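Local coordinates for gamma-glutamyltranspeptidase (Streptomyces lincolnensis, PDB 6J3A), which probably acts on gamma-glutamyl or related amide bonds as a member of the gamma-glutamyltranspeptidase family of Ntn hydrolases, being a homologue of LmbA, at residues A[22-25]-A[26-29]; A[113-116]-A[117-120]; A[551-554]-A[555-558]. All coordinates share one frame; numbering follows the deposited sequence.

Interaction 1: residues A[22-25]-A[26-29]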
# COMPACT_ATOMS: atom_id res chain seq x y z
N ALA A 22 -5.39 -10.39 -1.82
CA ALA A 22 -6.42 -10.74 -0.84
C ALA A 22 -6.96 -9.50 -0.14
O ALA A 22 -8.16 -9.41 0.13
CB ALA A 22 -5.86 -11.73 0.17
N SER A 23 -6.09 -8.54 0.14
CA SER A 23 -6.50 -7.28 0.76
C SER A 23 -7.52 -6.57 -0.11
O SER A 23 -8.61 -6.23 0.36
CB SER A 23 -5.32 -6.36 0.96
OG SER A 23 -4.49 -6.82 1.99
N GLN A 24 -7.15 -6.38 -1.37
CA GLN A 24 -7.96 -5.61 -2.30
C GLN A 24 -9.25 -6.32 -2.66
O GLN A 24 -10.26 -5.67 -2.95
CB GLN A 24 -7.14 -5.27 -3.57
CG GLN A 24 -7.83 -4.36 -4.59
CD GLN A 24 -8.55 -3.17 -3.98
OE1 GLN A 24 -7.93 -2.33 -3.32
NE2 GLN A 24 -9.88 -3.08 -4.20
N SER A 25 -9.23 -7.66 -2.64
CA SER A 25 -10.41 -8.46 -2.95
C SER A 25 -11.42 -8.32 -1.81
O SER A 25 -12.61 -8.13 -2.05
CB SER A 25 -10.04 -9.94 -3.16
OG SER A 25 -9.24 -10.12 -4.31
N ALA A 26 -10.92 -8.40 -0.58
CA ALA A 26 -11.74 -8.15 0.61
C ALA A 26 -12.29 -6.72 0.63
O ALA A 26 -13.45 -6.49 0.99
CB ALA A 26 -10.92 -8.41 1.86
N MET A 27 -11.46 -5.77 0.23
CA MET A 27 -11.88 -4.38 0.14
C MET A 27 -12.95 -4.18 -0.91
O MET A 27 -13.88 -3.40 -0.72
CB MET A 27 -10.68 -3.50 -0.19
CG MET A 27 -10.96 -2.02 -0.13
SD MET A 27 -11.20 -1.50 1.56
CE MET A 27 -12.01 0.08 1.32
N ALA A 28 -12.81 -4.88 -2.04
CA ALA A 28 -13.83 -4.88 -3.09
C ALA A 28 -15.22 -5.25 -2.54
O ALA A 28 -16.22 -4.68 -2.95
CB ALA A 28 -13.44 -5.82 -4.22
N VAL A 29 -15.26 -6.19 -1.61
CA VAL A 29 -16.50 -6.60 -0.98
C VAL A 29 -17.09 -5.47 -0.14
O VAL A 29 -18.31 -5.25 -0.16
CB VAL A 29 -16.29 -7.88 -0.14
CG1 VAL A 29 -17.52 -8.20 0.72
CG2 VAL A 29 -15.97 -9.04 -1.08
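Ala-26 N and Met-27 N reach back one alpha-helical turn to Ala-22 O (3.0 Å) and Ser-23 O (2.9 Å). This is the regular i to i+4 pattern of helix 20-31, and Ala-28 N continues it to Gln-24 O. The next bond is weak: Val-29 N stands 3.3 Å from Ser-25 O. Across the turn the side chains touch mainly by their methyl and methylene carbons, which rest on the carbonyls of the preceding turn, as Ala-28 CB does on Ser-25 O at 3.3 Å. Three hydroxyl and amide groups are anchored beyond the eight residues. Ser-23 OG bonds to Tyr-613 O, Ser-25 OG folds back onto Leu-21 O, and Gln-24 NE2 bonds to Glu-31 OE1 of the second subunit, which places this helix face in the dimer interface. Ser-25 also packs on Tyr-133 and Tyr-137 of helix 127-140, and on Arg-617 of the second subunit. A bend at chi2 (44°) turns the Gln-24 amide along the helix, over the following turn. There the Gln-24 side chain crosses that of Met-27 at a slant, with Gln-24 NE2 4.1 Å from Met-27 CB.

Interaction 2: residues A[113-116]-A[117-120]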
# COMPACT_ATOMS: atom_id res chain seq x y z
N ASP A 113 -15.64 -24.95 7.08
CA ASP A 113 -16.87 -24.84 7.88
C ASP A 113 -16.89 -23.54 8.70
O ASP A 113 -17.94 -22.91 8.84
CB ASP A 113 -17.06 -26.04 8.80
CG ASP A 113 -18.50 -26.16 9.29
OD1 ASP A 113 -19.39 -26.46 8.47
OD2 ASP A 113 -18.74 -25.92 10.51
N ALA A 114 -15.73 -23.16 9.22
CA ALA A 114 -15.57 -21.91 9.96
C ALA A 114 -15.95 -20.69 9.13
O ALA A 114 -16.70 -19.84 9.61
CB ALA A 114 -14.15 -21.78 10.47
N TRP A 115 -15.44 -20.59 7.91
CA TRP A 115 -15.78 -19.46 7.03
C TRP A 115 -17.25 -19.49 6.61
O TRP A 115 -17.86 -18.44 6.39
CB TRP A 115 -14.89 -19.45 5.78
CG TRP A 115 -13.44 -19.15 6.05
CD1 TRP A 115 -12.36 -19.95 5.77
CD2 TRP A 115 -12.91 -17.97 6.66
NE1 TRP A 115 -11.20 -19.34 6.16
CE2 TRP A 115 -11.51 -18.12 6.71
CE3 TRP A 115 -13.49 -16.79 7.15
CZ2 TRP A 115 -10.67 -17.14 7.24
CZ3 TRP A 115 -12.65 -15.82 7.68
CH2 TRP A 115 -11.26 -16.00 7.72
N MET A 116 -17.81 -20.69 6.50
CA MET A 116 -19.22 -20.85 6.17
C MET A 116 -20.07 -20.37 7.34
O MET A 116 -21.08 -19.72 7.13
CB MET A 116 -19.57 -22.31 5.85
CG MET A 116 -19.11 -22.82 4.50
SD MET A 116 -19.39 -21.72 3.11
CE MET A 116 -17.79 -20.90 3.04
N LEU A 117 -19.65 -20.71 8.55
CA LEU A 117 -20.37 -20.26 9.75
C LEU A 117 -20.35 -18.75 9.85
O LEU A 117 -21.38 -18.12 10.11
CB LEU A 117 -19.78 -20.85 11.04
CG LEU A 117 -20.55 -21.98 11.74
CD1 LEU A 117 -19.92 -22.23 13.10
CD2 LEU A 117 -22.03 -21.70 11.94
N LEU A 118 -19.16 -18.17 9.66
CA LEU A 118 -19.00 -16.72 9.68
C LEU A 118 -19.93 -16.05 8.69
O LEU A 118 -20.70 -15.16 9.05
CB LEU A 118 -17.55 -16.34 9.40
CG LEU A 118 -17.20 -14.88 9.73
CD1 LEU A 118 -17.24 -14.58 11.22
CD2 LEU A 118 -15.82 -14.55 9.19
N LEU A 119 -19.87 -16.49 7.44
CA LEU A 119 -20.75 -15.97 6.40
C LEU A 119 -22.23 -16.10 6.78
O LEU A 119 -22.99 -15.17 6.61
CB LEU A 119 -20.46 -16.67 5.07
CG LEU A 119 -20.96 -16.00 3.78
CD1 LEU A 119 -20.41 -14.59 3.62
CD2 LEU A 119 -20.58 -16.83 2.56
N ARG A 120 -22.61 -17.25 7.32
CA ARG A 120 -24.02 -17.52 7.61
C ARG A 120 -24.56 -16.66 8.75
O ARG A 120 -25.67 -16.14 8.66
CB ARG A 120 -24.20 -19.00 7.95
CG ARG A 120 -25.66 -19.43 8.06
CD ARG A 120 -25.81 -20.75 8.79
NE ARG A 120 -25.31 -20.67 10.17
CZ ARG A 120 -25.48 -21.59 11.11
NH1 ARG A 120 -26.14 -22.72 10.86
NH2 ARG A 120 -24.98 -21.39 12.32
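Trp-115 and Leu-118 leave the helix in the same direction and run alongside each other, and they make the one direct apolar side-chain contact here. Leu-118 CD2 meets the six-membered part of the indole at its edge, close to the ring plane, 3.7 Å from Trp-115 CZ3 and 3.8 Å from Trp-115 CE3. The two first torsions differ: the indole of Trp-115 stands beside its own backbone N (chi1 -67°), while Leu-118 has CG opposite the N (chi1 -166°), which carries the leucine branch back toward the ring. Because the methyl comes in at the rim, it does not cover an indole face; Val-41 and Ala-44 of helix 36-50 and Val-61 and Ile-63 of strand 61-66 also pack against the tryptophan.

Both residues belong to helix 111-122, a regular alpha-helix at this point, with Leu-117 N bonded to Asp-113 O at 2.8 Å and Leu-119 N to Trp-115 O at 3.0 Å. Leu-119 CB sits 3.4 Å from that same Trp-115 O. Met-116, its chain bent at chi2 and chi3, turns to Phe-45 of helix 36-50 and to Ile-209 of helix 205-217.

The charged ends are held by partners from other parts of the fold. Asp-113 uses OD1 in a salt bridge with Arg-213 and OD2 to accept from Ala-255 N, so both carboxylate oxygens are engaged. Arg-120 runs extended until a bend at chi3, and its NH1 forms a salt bridge with Glu-210 OE1.

Interaction 3: residues A[551-554]-A[555-558]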
# COMPACT_ATOMS: atom_id res chain seq x y z
N GLY A 551 12.74 -29.86 17.53
CA GLY A 551 13.87 -29.49 18.38
C GLY A 551 13.67 -28.19 19.18
O GLY A 551 12.68 -27.48 19.01
N MET A 552 14.60 -27.93 20.08
CA MET A 552 14.76 -26.60 20.70
C MET A 552 16.21 -26.12 20.60
O MET A 552 17.13 -26.93 20.47
CB MET A 552 14.28 -26.62 22.15
CG MET A 552 15.32 -26.78 23.26
SD MET A 552 14.51 -26.77 24.88
CE MET A 552 15.38 -25.41 25.66
N ARG A 553 16.40 -24.81 20.65
CA ARG A 553 17.74 -24.21 20.58
C ARG A 553 17.98 -23.40 21.86
O ARG A 553 17.52 -22.27 21.96
CB ARG A 553 17.87 -23.34 19.34
CG ARG A 553 17.70 -24.12 18.03
CD ARG A 553 17.20 -23.25 16.88
NE ARG A 553 18.28 -22.70 16.03
CZ ARG A 553 18.35 -21.45 15.54
NH1 ARG A 553 17.43 -20.52 15.81
NH2 ARG A 553 19.39 -21.10 14.77
N PRO A 554 18.67 -24.00 22.85
CA PRO A 554 18.84 -23.35 24.14
C PRO A 554 19.52 -21.99 24.07
O PRO A 554 20.54 -21.85 23.40
CB PRO A 554 19.71 -24.33 24.93
CG PRO A 554 19.43 -25.65 24.32
CD PRO A 554 19.21 -25.38 22.87
N GLY A 555 18.93 -21.01 24.75
CA GLY A 555 19.44 -19.63 24.80
C GLY A 555 19.51 -18.86 23.49
O GLY A 555 20.18 -17.83 23.43
N SER A 556 18.81 -19.33 22.46
CA SER A 556 18.94 -18.78 21.11
C SER A 556 17.93 -17.69 20.84
O SER A 556 16.72 -17.90 20.95
CB SER A 556 18.76 -19.87 20.06
OG SER A 556 19.04 -19.37 18.77
N VAL A 557 18.44 -16.52 20.45
CA VAL A 557 17.60 -15.37 20.12
C VAL A 557 18.02 -14.73 18.79
O VAL A 557 19.21 -14.59 18.50
CB VAL A 557 17.57 -14.35 21.27
CG1 VAL A 557 18.89 -13.61 21.40
CG2 VAL A 557 16.41 -13.39 21.11
N THR A 558 17.03 -14.35 17.99
CA THR A 558 17.28 -13.83 16.65
C THR A 558 16.74 -12.40 16.50
O THR A 558 15.53 -12.18 16.53
CB THR A 558 16.66 -14.76 15.58
OG1 THR A 558 17.15 -16.09 15.78
CG2 THR A 558 17.01 -14.30 14.16
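First torsions of different kinds aim Arg-553 and Ser-556 at each other: Arg-553 carries CG beside its backbone N (chi1 -62°), whereas Ser-556 has OG on the far side from its own N (chi1 -173°), leaning toward the arginine. A bend at chi3 of Arg-553 lays the guanidinium out so that Ser-556 OG sits over one face, displaced toward the rim and 3.6 Å from Arg-553 NH1. Nearer the backbone the same two residues touch through Arg-553 CB and Ser-556 CB, 3.7 Å apart. Thr-558 OG1 lies more loosely at the guanidinium edge, 4.4 Å from Arg-553 NH1.

The backbone that allows this is a type II beta turn from Arg-553 to Ser-556, with Pro-554 and Gly-555 at its corners. Gly-555 has a positive phi of 63°, which favours glycine. The closing bond runs from Ser-556 N to Arg-553 O at 3.2 Å, and the donor lies above the carbonyl plane.

Asp-541 meets both residues: its OD2 forms a salt bridge with Arg-553 NH1, and its backbone bonds to Arg-553 and Ser-556. The turn leads the chain into strand 556-560, the middle strand of a three-stranded mixed sheet, antiparallel to 538-540 and parallel to 577-581, where Val-557 packs on Val-578 and Thr-558 on Thr-579.

Interactions 1 and 2 are near neighbours: their centres are about 18 Å apart and their nearest atoms about 8 Å, without touching. Helix 36-50 lies against both, offering Val-46 and Ala-42 to residues 22-29 and Phe-45 and Val-41 to residues 113-120, while its Asp-38 touches both Val-29 and Leu-119. Interaction 3 is remote, its centre about 38 Å from each of the other two and on the opposite side of the chain's centre, at the start of the middle strand of the small mixed sheet. Of the three, interaction 1 alone meets the second subunit; no other chain touches the other two. The three contacts follow one another along the sequence in the order 1, 2, 3.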